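Local coordinates for spindle assembly abnormal protein 6 (Caenorhabditis elegans, PDB 4GFC) that forms the central scaffold of centrioles, assembling from homodimers into the cartwheel that sets their ninefold symmetry, and is required for centrosome duplication, at residues Arg81-Thr86 and Lys130-Ser135; Ile97-Cys102 and Leu122-Pro127. The protein carries 1 engineered substitution. All coordinates share one frame; numbering follows the deposited sequence.

Interaction 1: residues Arg81-Thr86 and Lys130-Ser135; sequences RDHDLT and KGKIFS. With EDO (1,2-ethanediol), chain M.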
ATOM      1  N   ARG A  81      18.148  16.245 -24.836  1.00 68.96           N
ATOM      2  CA  ARG A  81      18.279  17.635 -25.310  1.00 71.97           C
ATOM      3  C   ARG A  81      18.392  18.617 -24.132  1.00 75.38           C
ATOM      4  O   ARG A  81      19.301  19.458 -24.120  1.00 75.46           O
ATOM      5  CB  ARG A  81      17.103  18.044 -26.212  1.00 74.22           C
ATOM      6  CG  ARG A  81      17.368  17.867 -27.705  1.00 90.24           C
ATOM      7  CD  ARG A  81      16.279  18.494 -28.579  1.00111.35           C
ATOM      8  NE  ARG A  81      14.946  17.904 -28.374  1.00122.03           N
ATOM      9  CZ  ARG A  81      14.497  16.803 -28.978  1.00135.28           C
ATOM     10  NH1 ARG A  81      15.270  16.141 -29.831  1.00125.96           N
ATOM     11  NH2 ARG A  81      13.277  16.350 -28.721  1.00116.88           N
ATOM     12  N   ASP A  82      17.479  18.460 -23.136  1.00 70.19           N
ATOM     13  CA  ASP A  82      17.370  19.251 -21.915  1.00 69.88           C
ATOM     14  C   ASP A  82      18.640  19.218 -21.066  1.00 74.27           C
ATOM     15  O   ASP A  82      19.068  20.269 -20.577  1.00 75.11           O
ATOM     16  CB  ASP A  82      16.194  18.749 -21.055  1.00 70.27           C
ATOM     17  CG  ASP A  82      14.789  19.157 -21.493  1.00 91.02           C
ATOM     18  OD1 ASP A  82      14.644  19.721 -22.611  1.00 95.16           O
ATOM     19  OD2 ASP A  82      13.829  18.895 -20.730  1.00 98.64           O
ATOM     20  N   HIS A  83      19.230  18.012 -20.882  1.00 70.09           N
ATOM     21  CA  HIS A  83      20.401  17.804 -20.036  1.00 68.40           C
ATOM     22  C   HIS A  83      21.665  17.611 -20.844  1.00 73.01           C
ATOM     23  O   HIS A  83      22.693  17.233 -20.292  1.00 72.95           O
ATOM     24  CB  HIS A  83      20.148  16.645 -19.063  1.00 66.15           C
ATOM     25  CG  HIS A  83      19.064  16.994 -18.089  1.00 68.07           C
ATOM     26  ND1 HIS A  83      17.751  16.617 -18.310  1.00 68.56           N
ATOM     27  CD2 HIS A  83      19.107  17.799 -16.998  1.00 68.54           C
ATOM     28  CE1 HIS A  83      17.064  17.119 -17.296  1.00 66.68           C
ATOM     29  NE2 HIS A  83      17.838  17.832 -16.483  1.00 67.11           N
ATOM     30  N   ASP A  84      21.613  17.964 -22.126  1.00 71.75           N
ATOM     31  CA  ASP A  84      22.739  17.937 -23.057  1.00 75.45           C
ATOM     32  C   ASP A  84      23.524  16.605 -22.978  1.00 78.66           C
ATOM     33  O   ASP A  84      24.743  16.588 -22.743  1.00 80.09           O
ATOM     34  CB  ASP A  84      23.654  19.169 -22.851  1.00 80.40           C
ATOM     35  CG  ASP A  84      22.962  20.484 -23.202  1.00104.92           C
ATOM     36  OD1 ASP A  84      22.999  20.877 -24.397  1.00111.22           O
ATOM     37  OD2 ASP A  84      22.353  21.102 -22.289  1.00109.74           O
ATOM     38  N   LEU A  85      22.798  15.491 -23.185  1.00 72.30           N
ATOM     39  CA  LEU A  85      23.363  14.146 -23.203  1.00 70.77           C
ATOM     40  C   LEU A  85      23.567  13.734 -24.657  1.00 78.78           C
ATOM     41  O   LEU A  85      22.594  13.673 -25.402  1.00 81.64           O
ATOM     42  CB  LEU A  85      22.457  13.133 -22.463  1.00 66.83           C
ATOM     43  CG  LEU A  85      22.199  13.334 -20.986  1.00 67.10           C
ATOM     44  CD1 LEU A  85      21.093  12.431 -20.532  1.00 65.58           C
ATOM     45  CD2 LEU A  85      23.413  13.031 -20.153  1.00 66.89           C
ATOM     46  N   THR A  86      24.808  13.486 -25.072  1.00 75.22           N
ATOM     47  CA  THR A  86      25.102  13.081 -26.445  1.00 77.95           C
ATOM     48  C   THR A  86      24.879  11.566 -26.601  1.00 81.88           C
ATOM     49  O   THR A  86      24.676  11.075 -27.718  1.00 84.61           O
ATOM     50  CB  THR A  86      26.528  13.493 -26.834  1.00 93.12           C
ATOM     51  OG1 THR A  86      27.454  12.961 -25.885  1.00 93.84           O
ATOM     52  CG2 THR A  86      26.698  15.004 -26.938  1.00 95.12           C
ATOM     53  N   LYS A 130      30.121  17.807 -15.612  1.00 61.87           N
ATOM     54  CA  LYS A 130      29.124  18.841 -15.919  1.00 60.73           C
ATOM     55  C   LYS A 130      28.279  19.108 -14.666  1.00 64.26           C
ATOM     56  O   LYS A 130      27.545  20.108 -14.628  1.00 69.74           O
ATOM     57  CB  LYS A 130      28.229  18.413 -17.092  1.00 61.86           C
ATOM     58  CG  LYS A 130      27.383  17.150 -16.798  1.00 68.70           C
ATOM     59  CD  LYS A 130      26.581  16.669 -17.976  1.00 71.49           C
ATOM     60  CE  LYS A 130      25.427  17.583 -18.294  1.00 73.95           C
ATOM     61  NZ  LYS A 130      24.177  16.817 -18.369  1.00 76.53           N
ATOM     62  N   GLY A 131      28.402  18.223 -13.671  1.00 54.64           N
ATOM     63  CA  GLY A 131      27.693  18.286 -12.407  1.00 53.28           C
ATOM     64  C   GLY A 131      26.387  17.531 -12.487  1.00 59.25           C
ATOM     65  O   GLY A 131      26.376  16.335 -12.230  1.00 58.39           O
ATOM     66  N   LYS A 132      25.268  18.224 -12.816  1.00 58.62           N
ATOM     67  CA  LYS A 132      23.948  17.604 -12.975  1.00 57.91           C
ATOM     68  C   LYS A 132      24.021  16.743 -14.187  1.00 66.60           C
ATOM     69  O   LYS A 132      24.272  17.247 -15.286  1.00 70.26           O
ATOM     70  CB  LYS A 132      22.854  18.666 -13.143  1.00 60.20           C
ATOM     71  CG  LYS A 132      21.432  18.121 -13.096  1.00 60.41           C
ATOM     72  CD  LYS A 132      20.426  19.207 -13.390  1.00 69.93           C
ATOM     73  CE  LYS A 132      19.100  18.975 -12.725  1.00 77.09           C
ATOM     74  NZ  LYS A 132      18.072  19.975 -13.136  1.00 78.98           N
ATOM     75  N   ILE A 133      23.893  15.445 -14.005  1.00 61.05           N
ATOM     76  CA  ILE A 133      23.999  14.553 -15.140  1.00 59.05           C
ATOM     77  C   ILE A 133      22.688  14.617 -15.872  1.00 63.15           C
ATOM     78  O   ILE A 133      22.675  14.758 -17.091  1.00 66.62           O
ATOM     79  CB  ILE A 133      24.394  13.152 -14.680  1.00 60.02           C
ATOM     80  CG1 ILE A 133      25.822  13.114 -14.044  1.00 59.54           C
ATOM     81  CG2 ILE A 133      24.212  12.131 -15.794  1.00 63.30           C
ATOM     82  CD1 ILE A 133      26.961  13.938 -14.666  1.00 50.81           C
ATOM     83  N   PHE A 134      21.589  14.570 -15.114  1.00 55.79           N
ATOM     84  CA  PHE A 134      20.219  14.641 -15.588  1.00 53.91           C
ATOM     85  C   PHE A 134      19.309  14.699 -14.393  1.00 57.43           C
ATOM     86  O   PHE A 134      19.721  14.494 -13.248  1.00 55.33           O
ATOM     87  CB  PHE A 134      19.848  13.445 -16.508  1.00 54.73           C
ATOM     88  CG  PHE A 134      19.413  12.207 -15.754  1.00 54.38           C
ATOM     89  CD1 PHE A 134      20.336  11.435 -15.054  1.00 55.50           C
ATOM     90  CD2 PHE A 134      18.080  11.814 -15.739  1.00 54.70           C
ATOM     91  CE1 PHE A 134      19.918  10.344 -14.293  1.00 54.30           C
ATOM     92  CE2 PHE A 134      17.678  10.693 -15.009  1.00 54.58           C
ATOM     93  CZ  PHE A 134      18.590   9.993 -14.266  1.00 51.57           C
ATOM     94  N   SER A 135      18.058  14.982 -14.696  1.00 56.88           N
ATOM     95  CA  SER A 135      16.907  15.008 -13.833  1.00 56.18           C
ATOM     96  C   SER A 135      15.735  14.450 -14.623  1.00 61.88           C
ATOM     97  O   SER A 135      15.563  14.794 -15.787  1.00 66.39           O
ATOM     98  CB  SER A 135      16.633  16.423 -13.380  1.00 61.46           C
ATOM     99  OG  SER A 135      15.478  16.433 -12.567  1.00 76.14           O
TER
HETATM  100  C1  EDO M 211      23.492  21.069 -15.929  1.00100.21           C
HETATM  101  O1  EDO M 211      24.869  21.415 -16.033  1.00 99.57           O
HETATM  102  C2  EDO M 211      22.996  20.358 -17.215  1.00100.50           C
HETATM  103  O2  EDO M 211      21.712  19.786 -16.983  1.00100.27           O
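The ammonium group of Lys130 gathers backbone carbonyls from both segments, His83 O at the end of helix 73-83 and Ile133 O on its own side, with a weak third bond to Lys132 O. NZ lies 2.5 Å from His83 O, too short to be taken literally at this resolution, and 2.9 Å from Ile133 O, which it meets from above the carbonyl plane. Turns about CG-CD and CD-CE (chi3 -71°, chi4 -128°) bring the amine back to the strand that begins at Lys132. A positive charge here would probably suit the carbonyl end of the helix dipole. Beside it the His83 imidazole lies over the strand backbone, with Phe134 CA 3.8 Å from the ring centroid in a CH-pi contact and Ser135 N over the same face. His83 ND1 is tied to Leu79 O, one turn back, which limits the ring's rotation. Leu85 CD2 comes within 3.6 Å of Ile133 O, while the Phe134 ring leads away from Arg81-Thr86 and meets Phe92 edge-to-face. Asp84, with positive phi, ends the helix in a Schellman motif, set here against strand 132-140 of the SAS-6 N-terminal head domain.

Interaction 2: residues Ile97-Cys102 and Leu122-Pro127; sequences IQHLLC and LFSKTP. With EDO (1,2-ethanediol), chain F; EDO (1,2-ethanediol), chain D.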
ATOM      1  N   ILE A  97      24.259   3.919 -14.454  1.00 51.77           N
ATOM      2  CA  ILE A  97      24.727   2.860 -13.567  1.00 51.52           C
ATOM      3  C   ILE A  97      26.190   3.059 -13.219  1.00 58.76           C
ATOM      4  O   ILE A  97      26.574   2.737 -12.097  1.00 60.89           O
ATOM      5  CB  ILE A  97      24.429   1.476 -14.149  1.00 54.41           C
ATOM      6  CG1 ILE A  97      22.876   1.274 -14.231  1.00 53.57           C
ATOM      7  CG2 ILE A  97      25.089   0.391 -13.304  1.00 54.76           C
ATOM      8  CD1 ILE A  97      22.399   0.186 -15.221  1.00 66.47           C
ATOM      9  N   GLN A  98      26.990   3.639 -14.121  1.00 55.20           N
ATOM     10  CA  GLN A  98      28.403   3.884 -13.813  1.00 55.69           C
ATOM     11  C   GLN A  98      28.526   5.057 -12.877  1.00 60.96           C
ATOM     12  O   GLN A  98      29.383   5.049 -12.012  1.00 63.87           O
ATOM     13  CB  GLN A  98      29.228   4.103 -15.079  1.00 58.12           C
ATOM     14  CG  GLN A  98      29.549   2.818 -15.826  1.00 60.24           C
ATOM     15  CD  GLN A  98      30.320   1.843 -14.987  1.00 76.98           C
ATOM     16  OE1 GLN A  98      29.905   0.672 -14.833  1.00 74.92           O
ATOM     17  NE2 GLN A  98      31.448   2.315 -14.413  1.00 56.39           N
ATOM     18  N   HIS A  99      27.662   6.057 -13.025  1.00 56.90           N
ATOM     19  CA  HIS A  99      27.651   7.200 -12.143  1.00 56.41           C
ATOM     20  C   HIS A  99      27.223   6.719 -10.749  1.00 59.17           C
ATOM     21  O   HIS A  99      27.921   6.979  -9.796  1.00 58.41           O
ATOM     22  CB  HIS A  99      26.739   8.323 -12.692  1.00 57.11           C
ATOM     23  CG  HIS A  99      27.361   9.182 -13.760  1.00 62.02           C
ATOM     24  ND1 HIS A  99      28.499   9.930 -13.521  1.00 64.48           N
ATOM     25  CD2 HIS A  99      26.947   9.420 -15.029  1.00 64.78           C
ATOM     26  CE1 HIS A  99      28.781  10.535 -14.668  1.00 65.14           C
ATOM     27  NE2 HIS A  99      27.865  10.281 -15.597  1.00 65.44           N
ATOM     28  N   LEU A 100      26.153   5.919 -10.642  1.00 56.75           N
ATOM     29  CA  LEU A 100      25.686   5.373  -9.360  1.00 56.11           C
ATOM     30  C   LEU A 100      26.773   4.513  -8.646  1.00 61.83           C
ATOM     31  O   LEU A 100      26.638   4.325  -7.440  1.00 62.34           O
ATOM     32  CB  LEU A 100      24.416   4.544  -9.553  1.00 55.25           C
ATOM     33  CG  LEU A 100      23.171   5.292  -9.908  1.00 60.22           C
ATOM     34  CD1 LEU A 100      22.114   4.372 -10.456  1.00 60.88           C
ATOM     35  CD2 LEU A 100      22.630   6.014  -8.740  1.00 62.91           C
ATOM     36  N   LEU A 101      27.811   3.988  -9.370  1.00 58.73           N
ATOM     37  CA  LEU A 101      28.932   3.217  -8.775  1.00 62.74           C
ATOM     38  C   LEU A 101      29.891   4.106  -8.003  1.00 72.99           C
ATOM     39  O   LEU A 101      30.522   3.652  -7.051  1.00 75.46           O
ATOM     40  CB  LEU A 101      29.799   2.446  -9.833  1.00 64.28           C
ATOM     41  CG  LEU A 101      29.242   1.258 -10.628  1.00 68.43           C
ATOM     42  CD1 LEU A 101      30.325   0.330 -10.942  1.00 69.93           C
ATOM     43  CD2 LEU A 101      28.018   0.541  -9.941  1.00 70.74           C
ATOM     44  N   CYS A 102      30.072   5.350  -8.483  1.00 71.53           N
ATOM     45  CA  CYS A 102      30.981   6.342  -7.944  1.00 72.02           C
ATOM     46  C   CYS A 102      30.481   6.906  -6.613  1.00 74.05           C
ATOM     47  O   CYS A 102      29.307   7.268  -6.475  1.00 69.47           O
ATOM     48  CB  CYS A 102      31.200   7.443  -8.966  1.00 73.52           C
ATOM     49  SG  CYS A 102      32.557   8.550  -8.536  1.00 81.39           S
ATOM     50  N   LEU A 122      20.518  13.241 -10.532  1.00 48.64           N
ATOM     51  CA  LEU A 122      21.791  12.555 -10.304  1.00 47.65           C
ATOM     52  C   LEU A 122      22.889  13.625 -10.450  1.00 53.30           C
ATOM     53  O   LEU A 122      22.975  14.305 -11.483  1.00 55.84           O
ATOM     54  CB  LEU A 122      21.940  11.392 -11.299  1.00 47.41           C
ATOM     55  CG  LEU A 122      23.238  10.536 -11.303  1.00 53.22           C
ATOM     56  CD1 LEU A 122      23.194   9.474 -10.231  1.00 53.88           C
ATOM     57  CD2 LEU A 122      23.341   9.772 -12.586  1.00 53.62           C
ATOM     58  N   PHE A 123      23.627  13.883  -9.383  1.00 47.65           N
ATOM     59  CA  PHE A 123      24.631  14.925  -9.445  1.00 49.40           C
ATOM     60  C   PHE A 123      25.971  14.305  -9.118  1.00 57.11           C
ATOM     61  O   PHE A 123      26.079  13.614  -8.113  1.00 56.86           O
ATOM     62  CB  PHE A 123      24.270  16.116  -8.506  1.00 51.47           C
ATOM     63  CG  PHE A 123      25.018  17.414  -8.757  1.00 54.15           C
ATOM     64  CD1 PHE A 123      24.433  18.448  -9.465  1.00 56.14           C
ATOM     65  CD2 PHE A 123      26.318  17.592  -8.293  1.00 58.50           C
ATOM     66  CE1 PHE A 123      25.138  19.637  -9.718  1.00 58.47           C
ATOM     67  CE2 PHE A 123      26.996  18.807  -8.493  1.00 61.34           C
ATOM     68  CZ  PHE A 123      26.403  19.814  -9.216  1.00 58.66           C
ATOM     69  N   SER A 124      26.963  14.476 -10.014  1.00 56.68           N
ATOM     70  CA  SER A 124      28.344  13.988  -9.872  1.00 57.70           C
ATOM     71  C   SER A 124      29.242  15.101  -9.275  1.00 64.23           C
ATOM     72  O   SER A 124      29.364  16.177  -9.866  1.00 65.82           O
ATOM     73  CB  SER A 124      28.897  13.516 -11.220  1.00 59.82           C
ATOM     74  OG  SER A 124      30.289  13.223 -11.162  1.00 64.31           O
ATOM     75  N   LYS A 125      29.872  14.824  -8.117  1.00 60.45           N
ATOM     76  CA  LYS A 125      30.763  15.755  -7.410  1.00 61.44           C
ATOM     77  C   LYS A 125      32.262  15.594  -7.824  1.00 67.90           C
ATOM     78  O   LYS A 125      33.135  16.294  -7.289  1.00 70.82           O
ATOM     79  CB  LYS A 125      30.600  15.585  -5.888  1.00 63.32           C
ATOM     80  CG  LYS A 125      29.213  15.907  -5.359  1.00 64.72           C
ATOM     81  CD  LYS A 125      28.895  17.396  -5.518  1.00 76.49           C
ATOM     82  CE  LYS A 125      27.612  17.799  -4.844  1.00 96.48           C
ATOM     83  NZ  LYS A 125      27.735  17.801  -3.360  1.00111.65           N
ATOM     84  N   THR A 126      32.551  14.689  -8.794  1.00 62.71           N
ATOM     85  CA  THR A 126      33.871  14.451  -9.376  1.00 62.84           C
ATOM     86  C   THR A 126      34.317  15.711 -10.106  1.00 71.03           C
ATOM     87  O   THR A 126      33.522  16.275 -10.861  1.00 71.46           O
ATOM     88  CB  THR A 126      33.816  13.264 -10.298  1.00 64.38           C
ATOM     89  OG1 THR A 126      33.392  12.118  -9.546  1.00 63.84           O
ATOM     90  CG2 THR A 126      35.143  12.994 -10.941  1.00 63.11           C
ATOM     91  N   PRO A 127      35.539  16.229  -9.865  1.00 71.61           N
ATOM     92  CA  PRO A 127      35.921  17.492 -10.514  1.00 72.51           C
ATOM     93  C   PRO A 127      36.101  17.308 -12.004  1.00 75.58           C
ATOM     94  O   PRO A 127      36.671  16.306 -12.422  1.00 77.65           O
ATOM     95  CB  PRO A 127      37.234  17.854  -9.830  1.00 76.70           C
ATOM     96  CG  PRO A 127      37.342  16.939  -8.625  1.00 81.03           C
ATOM     97  CD  PRO A 127      36.639  15.712  -9.019  1.00 74.66           C
TER
HETATM   98  C1  EDO F 204      25.795   6.175  -4.973  1.00 95.40           C
HETATM   99  O1  EDO F 204      27.164   6.583  -4.966  1.00 98.64           O
HETATM  100  C2  EDO F 204      24.880   7.421  -5.008  1.00 91.45           C
HETATM  101  O2  EDO F 204      23.802   7.236  -4.100  1.00 89.21           O
HETATM  102  C1  EDO D 202      27.159  11.469 -19.240  1.00 63.10           C
HETATM  103  O1  EDO D 202      28.122  11.148 -18.227  1.00 61.27           O
HETATM  104  C2  EDO D 202      27.858  12.221 -20.417  1.00 69.25           C
HETATM  105  O2  EDO D 202      27.156  12.042 -21.658  1.00 74.11           O
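Helix 97-101 passes strand 122-124 at a closest axial approach of 9.4 Å and an angle of 58°, with His99 and Ser124 the nearest pair, their CA atoms 7.2 Å apart. This is helix-on-sheet packing in the SAS-6 head domain, whose fold is related to the XRCC4 head, and the chain then continues from the helix into strand 105-111, which pairs with strand 117-124. Leu122 carries the contact. With CG anti to the backbone N (chi1 178°), it sends its two methyls to different helix residues: CD2 meets His99 CB at 3.7 Å, and CD1 meets Leu100 CD2 at 3.8 Å. Leu100 also packs on Phe10, Leu14 and Ile107, so this pair belongs to a larger apolar layer. The His99 ring swings past Ser124, ND1 lying 4.3 Å from Ser124 CB, and packs on Ile133 of the next strand. Its NE2 makes a nearly straight hydrogen bond (169°) of 2.8 Å to O1 of the chain D ethanediol. With an alanine here, CB could still touch Leu122, but the loss of the imidazole would probably leave a gap beside Ser124 and Ile133. Past the helix, Cys102 SG rests 3.8 Å from Thr126 OG1, a hydroxyl hydrogen-bonded to Asn104 ND2.

In the fold
The two contacts set helical segments against neighbouring strands of one sheet: in interaction 1 the C-terminal end of helix 73-83 and the turn after it meet strand 132-140, and in interaction 2 helix 92-101 packs on strand 117-124. The strands are joined directly: Ile133 N lies 2.9 Å from Leu122 O, and Gly131 O 3.0 Å from Ser124 N, probable backbone hydrogen bonds. Each contact is partly buried. Interaction 1 combines a lysine amine on backbone carbonyls with an imidazole lying on the strand backbone, and has exposed residues at its margin; interaction 2 rests mainly on leucine methyls and the His99 side chain, on the sheet face that meets helix 92-101. Ile133 bridges them, its side chain touching His99.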